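Local coordinates for protein ribokinase, putative (Burkholderia thailandensis, PDB 3B1R) that acts as a nucleoside kinase of the ribokinase (PfkB) family, probably transferring a phosphate group from ATP to nucleosides such as inosine, at residues L12-I17 against R73-L78; G59-A64 against A262-L267; G128-S133 against G150-Q155. All coordinates share one frame; numbering follows the deposited sequence. Where two conformers were deposited one is given.

How the interactions relate
From the N terminus, strand 11-14 pairs with strand 72-79 in interaction 1, closing a loop of 55 residues. Helix 57-67 lies within that loop and makes interaction 2 with helix 259-272 far along the chain, so the spans of interactions 1 and 2 cross. Interaction 3 follows interaction 1 in series, closes a short loop of 16 residues and falls wholly within the span of interaction 2. Met74 and Ile13 pack on Ala62 and Ile61, coupling sheet to helix. Cys14 O and Gly150 N probably share a hydrogen bond, linking interactions 1 and 3 where strands 11-14 and 146-149 end side by side. All three reach the same AMP, that of chain G.

Interaction 1 of 3, residues L12-I17 against R73-L78; sequences LICGSI and RMMGTL. With AMP (adenosine monophosphate), chain G.
Met75 sends CG trans to its own backbone N (chi1 171°) and then bends at chi3, which folds its methyl back over Leu12, where CE lies 3.8 Å from CD1. The same bent thioether lies beside Cys14, the two sulfurs, Met75 SD and Cys14 SG, being 3.9 Å apart. Leu12, Cys14 and Met75 lie on one face of the sheet. On the other face Met74, also bent at chi3, turns CE to Ile17 CG1 at 3.8 Å, while Ile17 CG2 meets Leu78 CD2, their side chains at about a right angle. Gly76 has no side chain, and Ile17 CD1 rests directly on its backbone, 3.5 Å from Gly76 C.

The pairing is parallel, with Ile13 opposite Met74. Ile13 bonds on both sides of Met74: its N donates to Arg73 O at 2.7 Å, and its O receives Met75 N in an almost straight bond (179° at the hydrogen). A third bond, from Gly15 N to Met75 O, is weak, and beyond it the backbones separate: one water bridges Ile17 N and Thr77 O, and a second Gly15 O and Thr77 N. Two residues past the end of the strand, Ser16 OG donates to AMP N3 of chain G at 2.8 Å. A ligand-binding loop at the carboxy end of a central parallel strand is characteristic of the Rossmann-like ribokinase fold.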
loop_
_atom_site.group_PDB
_atom_site.type_symbol
_atom_site.label_atom_id
_atom_site.label_comp_id
_atom_site.label_asym_id
_atom_site.label_seq_id
_atom_site.Cartn_x
_atom_site.Cartn_y
_atom_site.Cartn_z
ATOM N N LEU A 12 1.776 31.664 -7.088
ATOM C CA LEU A 12 1.731 31.159 -5.716
ATOM C C LEU A 12 1.263 29.713 -5.683
ATOM O O LEU A 12 0.196 29.373 -6.200
ATOM C CB LEU A 12 0.859 32.052 -4.817
ATOM C CG LEU A 12 0.835 31.710 -3.324
ATOM C CD1 LEU A 12 2.144 32.023 -2.622
ATOM C CD2 LEU A 12 -0.321 32.405 -2.599
ATOM N N ILE A 13 2.071 28.860 -5.068
ATOM C CA ILE A 13 1.835 27.436 -5.116
ATOM C C ILE A 13 1.571 26.942 -3.701
ATOM O O ILE A 13 2.495 26.756 -2.911
ATOM C CB ILE A 13 3.004 26.703 -5.840
ATOM C CG1 ILE A 13 3.081 27.208 -7.286
ATOM C CG2 ILE A 13 2.826 25.190 -5.787
ATOM C CD1 ILE A 13 4.226 26.690 -8.089
ATOM N N CYS A 14 0.285 26.769 -3.389
ATOM C CA CYS A 14 -0.179 26.410 -2.052
ATOM C C CYS A 14 -0.477 24.906 -1.973
ATOM O O CYS A 14 -1.252 24.373 -2.773
ATOM C CB CYS A 14 -1.448 27.189 -1.697
ATOM S SG CYS A 14 -1.379 29.014 -1.787
ATOM N N GLY A 15 0.126 24.228 -1.005
ATOM C CA GLY A 15 -0.033 22.784 -0.885
ATOM C C GLY A 15 0.995 22.139 0.023
ATOM O O GLY A 15 1.895 22.799 0.542
ATOM N N SER A 16 0.862 20.838 0.218
ATOM C CA SER A 16 1.733 20.122 1.144
ATOM C C SER A 16 3.182 20.201 0.687
ATOM O O SER A 16 3.456 20.283 -0.508
ATOM C CB SER A 16 1.307 18.658 1.255
ATOM O OG SER A 16 1.281 18.029 -0.025
ATOM N N ILE A 17 4.095 20.222 1.656
ATOM C CA ILE A 17 5.517 19.988 1.393
ATOM C C ILE A 17 5.896 18.797 2.279
ATOM O O ILE A 17 5.739 18.842 3.497
ATOM C CB ILE A 17 6.401 21.224 1.714
ATOM C CG1 ILE A 17 5.719 22.519 1.244
ATOM C CG2 ILE A 17 7.760 21.070 1.048
ATOM C CD1 ILE A 17 6.268 23.778 1.885
ATOM N N ARG A 73 6.438 30.356 -6.481
ATOM C CA ARG A 73 6.547 30.656 -5.044
ATOM C C ARG A 73 5.724 29.679 -4.210
ATOM O O ARG A 73 4.487 29.781 -4.140
ATOM C CB ARG A 73 6.114 32.102 -4.716
ATOM C CG ARG A 73 6.587 33.202 -5.712
ATOM C CD ARG A 73 7.878 33.867 -5.293
ATOM N NE ARG A 73 8.456 34.666 -6.382
ATOM C CZ ARG A 73 8.452 35.997 -6.447
ATOM N NH1 ARG A 73 7.896 36.729 -5.490
ATOM N NH2 ARG A 73 9.017 36.606 -7.482
ATOM N N MET A 74 6.415 28.731 -3.584
ATOM C CA MET A 74 5.782 27.733 -2.737
ATOM C C MET A 74 5.279 28.359 -1.457
ATOM O O MET A 74 6.023 29.068 -0.781
ATOM C CB MET A 74 6.769 26.622 -2.382
ATOM C CG MET A 74 7.241 25.796 -3.559
ATOM S SD MET A 74 8.562 24.661 -3.094
ATOM C CE MET A 74 7.757 23.841 -1.713
ATOM N N MET A 75 4.016 28.093 -1.133
ATOM C CA MET A 75 3.441 28.490 0.137
ATOM C C MET A 75 3.018 27.222 0.858
ATOM O O MET A 75 2.144 26.500 0.383
ATOM C CB MET A 75 2.235 29.406 -0.073
ATOM C CG MET A 75 1.441 29.710 1.201
ATOM S SD MET A 75 0.304 31.109 1.010
ATOM C CE MET A 75 1.441 32.492 1.095
ATOM N N GLY A 76 3.623 26.962 2.009
ATOM C CA GLY A 76 3.365 25.719 2.736
ATOM C C GLY A 76 4.197 25.611 3.989
ATOM O O GLY A 76 4.953 26.536 4.310
ATOM N N THR A 77 4.081 24.483 4.695
ATOM C CA THR A 77 4.733 24.336 6.007
ATOM C C THR A 77 5.589 23.082 6.174
ATOM O O THR A 77 5.160 21.972 5.859
ATOM C CB THR A 77 3.718 24.382 7.167
ATOM O OG1 THR A 77 2.665 23.439 6.924
ATOM C CG2 THR A 77 3.121 25.774 7.304
ATOM N N LEU A 78 6.802 23.285 6.682
ATOM C CA LEU A 78 7.721 22.211 7.015
ATOM C C LEU A 78 7.919 22.208 8.523
ATOM O O LEU A 78 7.502 23.151 9.209
ATOM C CB LEU A 78 9.074 22.429 6.318
ATOM C CG LEU A 78 9.191 22.158 4.812
ATOM C CD1 LEU A 78 10.555 22.585 4.292
ATOM C CD2 LEU A 78 8.956 20.686 4.493
HETATM P P AMP G . 0.123 13.552 -7.108
HETATM O O1P AMP G . -1.332 13.925 -7.338
HETATM O O2P AMP G . 0.502 12.157 -7.548
HETATM O O3P AMP G . 1.087 14.593 -7.629
HETATM O "O5'" AMP G . 0.313 13.612 -5.514
HETATM C "C5'" AMP G . 1.378 12.951 -4.833
HETATM C "C4'" AMP G . 1.752 13.827 -3.648
HETATM O "O4'" AMP G . 0.667 13.842 -2.726
HETATM C "C3'" AMP G . 2.936 13.255 -2.879
HETATM O "O3'" AMP G . 4.140 13.975 -3.243
HETATM C "C2'" AMP G . 2.511 13.322 -1.405
HETATM O "O2'" AMP G . 3.488 13.984 -0.601
HETATM C "C1'" AMP G . 1.205 14.125 -1.451
HETATM N N9 AMP G . 0.126 13.740 -0.543
HETATM C C8 AMP G . -0.338 12.491 -0.359
HETATM N N7 AMP G . -1.366 12.484 0.503
HETATM C C5 AMP G . -1.570 13.761 0.871
HETATM C C6 AMP G . -2.500 14.432 1.778
HETATM N N6 AMP G . -3.415 13.691 2.443
HETATM N N1 AMP G . -2.401 15.775 1.888
HETATM C C2 AMP G . -1.479 16.498 1.217
HETATM N N3 AMP G . -0.581 15.937 0.376
HETATM C C4 AMP G . -0.590 14.593 0.175
HETATM O O HOH W 1 1.595 23.083 3.766
HETATM O O HOH W 2 5.452 19.403 6.221
HETATM O O HOH W 3 3.204 20.772 4.390
#

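Interaction 2 of 3, residues G59-A64 against A262-L267. With AMP (adenosine monophosphate), chain G; AMP (adenosine monophosphate), chain H.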
loop_
_atom_site.group_PDB
_atom_site.type_symbol
_atom_site.label_atom_id
_atom_site.label_comp_id
_atom_site.label_asym_id
_atom_site.label_seq_id
_atom_site.Cartn_x
_atom_site.Cartn_y
_atom_site.Cartn_z
ATOM N N GLY A 59 5.431 21.213 -3.365
ATOM C CA GLY A 59 6.785 20.827 -3.782
ATOM C C GLY A 59 6.871 20.361 -5.218
ATOM O O GLY A 59 7.674 20.887 -5.985
ATOM N N ASN A 60 6.034 19.383 -5.578
ATOM C CA ASN A 60 5.988 18.842 -6.943
ATOM C C ASN A 60 5.569 19.868 -7.996
ATOM O O ASN A 60 6.100 19.880 -9.117
ATOM C CB ASN A 60 5.017 17.662 -7.038
ATOM C CG ASN A 60 5.266 16.590 -5.991
ATOM O OD1 ASN A 60 6.372 16.454 -5.452
ATOM N ND2 ASN A 60 4.224 15.815 -5.698
ATOM N N ILE A 61 4.593 20.707 -7.652
ATOM C CA ILE A 61 4.056 21.647 -8.635
ATOM C C ILE A 61 5.072 22.748 -8.936
ATOM O O ILE A 61 5.267 23.117 -10.090
ATOM C CB ILE A 61 2.655 22.196 -8.239
ATOM C CG1 ILE A 61 1.628 21.051 -8.234
ATOM C CG2 ILE A 61 2.202 23.289 -9.224
ATOM C CD1 ILE A 61 0.287 21.414 -7.648
ATOM N N ALA A 62 5.745 23.232 -7.902
ATOM C CA ALA A 62 6.791 24.228 -8.051
ATOM C C ALA A 62 7.973 23.706 -8.862
ATOM O O ALA A 62 8.572 24.444 -9.644
ATOM C CB ALA A 62 7.244 24.702 -6.696
ATOM N N TYR A 63 8.294 22.428 -8.666
ATOM C CA TYR A 63 9.392 21.788 -9.369
ATOM C C TYR A 63 9.124 21.742 -10.867
ATOM O O TYR A 63 9.957 22.179 -11.663
ATOM C CB TYR A 63 9.641 20.383 -8.801
ATOM C CG TYR A 63 10.846 19.702 -9.402
ATOM C CD1 TYR A 63 12.135 20.060 -9.019
ATOM C CD2 TYR A 63 10.694 18.720 -10.389
ATOM C CE1 TYR A 63 13.248 19.444 -9.598
ATOM C CE2 TYR A 63 11.792 18.098 -10.965
ATOM C CZ TYR A 63 13.065 18.463 -10.553
ATOM O OH TYR A 63 14.150 17.844 -11.126
ATOM N N ALA A 64 7.948 21.239 -11.236
ATOM C CA ALA A 64 7.501 21.187 -12.625
ATOM C C ALA A 64 7.443 22.577 -13.266
ATOM O O ALA A 64 7.942 22.772 -14.384
ATOM C CB ALA A 64 6.157 20.494 -12.721
ATOM N N ALA A 262 3.036 17.346 -11.980
ATOM C CA ALA A 262 3.736 17.753 -13.207
ATOM C C ALA A 262 2.772 18.369 -14.232
ATOM O O ALA A 262 3.057 19.417 -14.815
ATOM C CB ALA A 262 4.437 16.529 -13.825
ATOM N N PHE A 263 1.641 17.691 -14.442
ATOM C CA PHE A 263 0.589 18.124 -15.363
ATOM C C PHE A 263 0.111 19.512 -14.958
ATOM O O PHE A 263 -0.074 20.380 -15.814
ATOM C CB PHE A 263 -0.576 17.115 -15.329
ATOM C CG PHE A 263 -1.699 17.416 -16.293
ATOM C CD1 PHE A 263 -1.747 16.799 -17.539
ATOM C CD2 PHE A 263 -2.734 18.284 -15.938
ATOM C CE1 PHE A 263 -2.786 17.061 -18.431
ATOM C CE2 PHE A 263 -3.778 18.546 -16.825
ATOM C CZ PHE A 263 -3.799 17.934 -18.075
ATOM N N ARG A 264 -0.056 19.728 -13.652
ATOM C CA ARG A 264 -0.468 21.034 -13.160
ATOM C C ARG A 264 0.659 22.053 -13.275
ATOM O O ARG A 264 0.400 23.243 -13.462
ATOM C CB ARG A 264 -1.032 20.949 -11.757
ATOM C CG ARG A 264 -2.442 20.370 -11.750
ATOM C CD ARG A 264 -2.723 19.862 -10.391
ATOM N NE ARG A 264 -3.959 19.096 -10.303
ATOM C CZ ARG A 264 -4.198 17.954 -10.927
ATOM N NH1 ARG A 264 -3.308 17.420 -11.754
ATOM N NH2 ARG A 264 -5.354 17.354 -10.731
ATOM N N GLY A 265 1.904 21.581 -13.206
ATOM C CA GLY A 265 3.048 22.417 -13.569
ATOM C C GLY A 265 2.817 22.976 -14.964
ATOM O O GLY A 265 2.936 24.178 -15.179
ATOM N N GLY A 266 2.452 22.100 -15.900
ATOM C CA GLY A 266 2.194 22.488 -17.281
ATOM C C GLY A 266 1.052 23.483 -17.394
ATOM O O GLY A 266 1.213 24.557 -17.966
ATOM N N LEU A 267 -0.097 23.112 -16.833
ATOM C CA LEU A 267 -1.297 23.942 -16.826
ATOM C C LEU A 267 -1.000 25.382 -16.397
ATOM O O LEU A 267 -1.318 26.337 -17.132
ATOM C CB LEU A 267 -2.358 23.315 -15.898
ATOM C CG LEU A 267 -3.723 22.813 -16.391
ATOM C CD1 LEU A 267 -3.685 22.081 -17.725
ATOM C CD2 LEU A 267 -4.404 21.952 -15.299
HETATM P P AMP G . 0.123 13.552 -7.108
HETATM O O1P AMP G . -1.332 13.925 -7.338
HETATM O O2P AMP G . 0.502 12.157 -7.548
HETATM O O3P AMP G . 1.087 14.593 -7.629
HETATM O "O5'" AMP G . 0.313 13.612 -5.514
HETATM C "C5'" AMP G . 1.378 12.951 -4.833
HETATM C "C4'" AMP G . 1.752 13.827 -3.648
HETATM O "O4'" AMP G . 0.667 13.842 -2.726
HETATM C "C3'" AMP G . 2.936 13.255 -2.879
HETATM O "O3'" AMP G . 4.140 13.975 -3.243
HETATM C "C2'" AMP G . 2.511 13.322 -1.405
HETATM O "O2'" AMP G . 3.488 13.984 -0.601
HETATM C "C1'" AMP G . 1.205 14.125 -1.451
HETATM N N9 AMP G . 0.126 13.740 -0.543
HETATM C C8 AMP G . -0.338 12.491 -0.359
HETATM N N7 AMP G . -1.366 12.484 0.503
HETATM C C5 AMP G . -1.570 13.761 0.871
HETATM C C6 AMP G . -2.500 14.432 1.778
HETATM N N6 AMP G . -3.415 13.691 2.443
HETATM N N1 AMP G . -2.401 15.775 1.888
HETATM C C2 AMP G . -1.479 16.498 1.217
HETATM N N3 AMP G . -0.581 15.937 0.376
HETATM C C4 AMP G . -0.590 14.593 0.175
HETATM P P AMP H . -3.094 11.117 -13.640
HETATM O O1P AMP H . -2.880 11.971 -12.412
HETATM O O2P AMP H . -2.697 9.683 -13.406
HETATM O O3P AMP H . -4.448 11.316 -14.280
HETATM O "O5'" AMP H . -2.012 11.647 -14.692
HETATM C "C5'" AMP H . -1.938 13.028 -14.966
HETATM C "C4'" AMP H . -1.512 13.228 -16.404
HETATM O "O4'" AMP H . -0.174 12.739 -16.550
HETATM C "C3'" AMP H . -2.360 12.503 -17.449
HETATM O "O3'" AMP H . -3.544 13.206 -17.871
HETATM C "C2'" AMP H . -1.335 12.387 -18.559
HETATM O "O2'" AMP H . -1.149 13.625 -19.269
HETATM C "C1'" AMP H . -0.049 12.093 -17.817
HETATM N N9 AMP H . -0.026 10.621 -17.678
HETATM C C8 AMP H . -0.444 9.875 -16.633
HETATM N N7 AMP H . -0.289 8.544 -16.895
HETATM C C5 AMP H . 0.220 8.437 -18.144
HETATM C C6 AMP H . 0.630 7.339 -19.049
HETATM N N6 AMP H . 0.511 6.048 -18.661
HETATM N N1 AMP H . 1.107 7.662 -20.273
HETATM C C2 AMP H . 1.231 8.940 -20.682
HETATM N N3 AMP H . 0.884 9.986 -19.907
HETATM C C4 AMP H . 0.391 9.802 -18.653
#
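Ala64 directs its methyl toward segment 262-267 of helix 259-272, where CB lies 3.7 Å from Ala262 CA and 3.8 Å from Gly265 CA. With small residues on both sides, the segment axes come within 7.6 Å, at 50° between their N-to-C directions. Gly265 offers bare backbone to the neighbouring helix, and its CA also faces Ile61 O. The Ile61 side chain reaches over to the methylenes of Arg264: its CD1 lies along the aliphatic part of the arginine, 4.3 Å from CB and 4.4 Å from CD, while the guanidinium leads off to a salt bridge with Asp174. The evidence is therefore of close apolar packing, and every residue that touches is buried.

Polar groups sit at the borders. Asn60 stands beside the interface with its amide turned to the chain G AMP, and ND2 donates to O3' at 3.1 Å with an angle of 162° at the hydrogen. The same nitrogen bonds Asp261 and OD1 accepts from Gln298, so partners at both ends of the amide fix its rotation. Phe263 faces away from segment 59-64: CG trans to the backbone N (chi1 -177°) directs the ring to the chain H AMP, with CD1 3.7 Å from O2'.

The paired helices thus reach both bound nucleotides, and helix 259-272 starts in the Gly-Cys-Gly-Asp sequence 258-261, which matches the glycine-rich GAGD-type signature at the phosphate-transfer site of PfkB kinases.

Interaction 3 of 3, residues G128-S133 against G150-Q155. With AMP (adenosine monophosphate), chain G.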
loop_
_atom_site.group_PDB
_atom_site.type_symbol
_atom_site.label_atom_id
_atom_site.label_comp_id
_atom_site.label_asym_id
_atom_site.label_seq_id
_atom_site.Cartn_x
_atom_site.Cartn_y
_atom_site.Cartn_z
ATOM N N GLY A 128 2.014 15.730 10.088
ATOM C CA GLY A 128 3.128 16.471 10.689
ATOM C C GLY A 128 2.893 17.972 10.656
ATOM O O GLY A 128 1.832 18.439 11.040
ATOM N N ALA A 129 3.875 18.718 10.158
ATOM C CA ALA A 129 3.800 20.182 10.088
ATOM C C ALA A 129 2.660 20.703 9.218
ATOM O O ALA A 129 2.221 21.839 9.392
ATOM C CB ALA A 129 5.109 20.752 9.597
ATOM N N MET A 130 2.189 19.881 8.282
ATOM C CA MET A 130 1.074 20.262 7.428
ATOM C C MET A 130 -0.207 20.610 8.196
ATOM O O MET A 130 -1.087 21.302 7.652
ATOM C CB MET A 130 0.789 19.176 6.393
ATOM C CG MET A 130 -0.096 19.658 5.280
ATOM S SD MET A 130 -0.718 18.321 4.280
ATOM C CE MET A 130 -1.897 17.558 5.405
ATOM N N MET A 131 -0.298 20.146 9.447
ATOM C CA MET A 131 -1.452 20.425 10.309
ATOM C C MET A 131 -1.542 21.905 10.675
ATOM O O MET A 131 -2.578 22.372 11.169
ATOM C CB MET A 131 -1.391 19.575 11.586
ATOM C CG MET A 131 -1.879 18.145 11.416
ATOM S SD MET A 131 -3.654 17.955 11.700
ATOM C CE MET A 131 -3.695 18.033 13.487
ATOM N N GLN A 132 -0.454 22.633 10.436
ATOM C CA GLN A 132 -0.370 24.049 10.779
ATOM C C GLN A 132 -0.414 24.944 9.532
ATOM O O GLN A 132 -0.183 26.145 9.639
ATOM C CB GLN A 132 0.928 24.325 11.562
ATOM C CG GLN A 132 0.974 23.788 12.998
ATOM C CD GLN A 132 0.416 24.764 14.011
ATOM O OE1 GLN A 132 -0.763 24.703 14.368
ATOM N NE2 GLN A 132 1.259 25.673 14.483
ATOM N N SER A 133 -0.720 24.370 8.363
ATOM C CA SER A 133 -0.567 25.085 7.086
ATOM C C SER A 133 -1.199 26.484 7.063
ATOM O O SER A 133 -0.753 27.360 6.318
ATOM C CB SER A 133 -1.057 24.236 5.900
ATOM O OG SER A 133 -2.471 24.217 5.816
ATOM N N GLY A 150 -3.667 23.400 -3.543
ATOM C CA GLY A 150 -3.616 21.945 -3.574
ATOM C C GLY A 150 -3.800 21.285 -2.220
ATOM O O GLY A 150 -3.996 21.972 -1.215
ATOM N N PRO A 151 -3.727 19.938 -2.182
ATOM C CA PRO A 151 -3.944 19.196 -0.939
ATOM C C PRO A 151 -3.038 19.725 0.152
ATOM O O PRO A 151 -1.852 19.987 -0.088
ATOM C CB PRO A 151 -3.562 17.755 -1.303
ATOM C CG PRO A 151 -3.666 17.691 -2.791
ATOM C CD PRO A 151 -3.285 19.057 -3.281
ATOM N N ASP A 152 -3.608 19.891 1.335
ATOM C CA ASP A 152 -2.964 20.598 2.415
ATOM C C ASP A 152 -3.788 20.335 3.658
ATOM O O ASP A 152 -4.755 19.571 3.612
ATOM C CB ASP A 152 -2.984 22.104 2.101
ATOM C CG ASP A 152 -1.705 22.794 2.454
ATOM O OD1 ASP A 152 -0.915 22.235 3.235
ATOM O OD2 ASP A 152 -1.478 23.914 1.935
ATOM N N GLY A 153 -3.423 20.983 4.765
ATOM C CA GLY A 153 -4.256 20.981 5.966
ATOM C C GLY A 153 -5.563 21.662 5.637
ATOM O O GLY A 153 -5.590 22.604 4.859
ATOM N N PHE A 154 -6.652 21.197 6.238
ATOM C CA PHE A 154 -7.984 21.642 5.863
ATOM C C PHE A 154 -8.181 23.146 6.095
ATOM O O PHE A 154 -8.641 23.861 5.195
ATOM C CB PHE A 154 -9.050 20.808 6.598
ATOM C CG PHE A 154 -10.458 21.238 6.319
ATOM C CD1 PHE A 154 -11.032 21.038 5.064
ATOM C CD2 PHE A 154 -11.216 21.832 7.316
ATOM C CE1 PHE A 154 -12.355 21.440 4.805
ATOM C CE2 PHE A 154 -12.538 22.234 7.073
ATOM C CZ PHE A 154 -13.106 22.039 5.815
ATOM N N GLN A 155 -7.814 23.617 7.285
ATOM C CA GLN A 155 -7.924 25.039 7.618
ATOM C C GLN A 155 -7.111 25.897 6.647
ATOM O O GLN A 155 -7.553 26.980 6.248
ATOM C CB GLN A 155 -7.489 25.307 9.058
ATOM C CG GLN A 155 -7.830 26.718 9.544
ATOM C CD GLN A 155 -7.488 26.950 11.014
ATOM O OE1 GLN A 155 -7.300 26.006 11.782
ATOM N NE2 GLN A 155 -7.413 28.212 11.405
HETATM P P AMP G . 0.123 13.552 -7.108
HETATM O O1P AMP G . -1.332 13.925 -7.338
HETATM O O2P AMP G . 0.502 12.157 -7.548
HETATM O O3P AMP G . 1.087 14.593 -7.629
HETATM O "O5'" AMP G . 0.313 13.612 -5.514
HETATM C "C5'" AMP G . 1.378 12.951 -4.833
HETATM C "C4'" AMP G . 1.752 13.827 -3.648
HETATM O "O4'" AMP G . 0.667 13.842 -2.726
HETATM C "C3'" AMP G . 2.936 13.255 -2.879
HETATM O "O3'" AMP G . 4.140 13.975 -3.243
HETATM C "C2'" AMP G . 2.511 13.322 -1.405
HETATM O "O2'" AMP G . 3.488 13.984 -0.601
HETATM C "C1'" AMP G . 1.205 14.125 -1.451
HETATM N N9 AMP G . 0.126 13.740 -0.543
HETATM C C8 AMP G . -0.338 12.491 -0.359
HETATM N N7 AMP G . -1.366 12.484 0.503
HETATM C C5 AMP G . -1.570 13.761 0.871
HETATM C C6 AMP G . -2.500 14.432 1.778
HETATM N N6 AMP G . -3.415 13.691 2.443
HETATM N N1 AMP G . -2.401 15.775 1.888
HETATM C C2 AMP G . -1.479 16.498 1.217
HETATM N N3 AMP G . -0.581 15.937 0.376
HETATM C C4 AMP G . -0.590 14.593 0.175
#
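This is a buried van der Waals contact in the wall of the nucleoside pocket of the ribokinase fold, in which the 3-10 turn 129-133 settles on the loop that leads from central strand 146-149 into helix 154-166. Met130 and Ser133 carry it from one side, Asp152 and Gly153 from the other. Met130 and Ser133 flank the carboxylate of Asp152: OD1 is 3.4 Å from Met130 CG and 3.3 Å from Ser133 CB, so its nearest neighbours across the contact are carbon atoms. Ser133 OG lies near Gly153 N at 3.5 Å.

Gly153 is the N-cap residue of helix 154-166, and its lack of a side chain lets Met130 O approach its CA to 3.6 Å. That carbonyl is also the acceptor for Ser133 N within the turn, consistent with the i to i+3 spacing that brings both side chains to Asp152. Met130 extends across Asp152 with CG trans to the backbone N (chi1 -165°), then bends at chi3 to bring CE against the peptide between Asp152 and Gly153.

The sulfur continues into the pocket, where Met130 also touches Ser16. Pro151, next to Asp152 in the chain, arrives from the opposite side of the adenine plane. The base edge of the chain G AMP is held between them, its C2 lying 3.6 Å from Met130 SD and 3.5 Å from Pro151 CB.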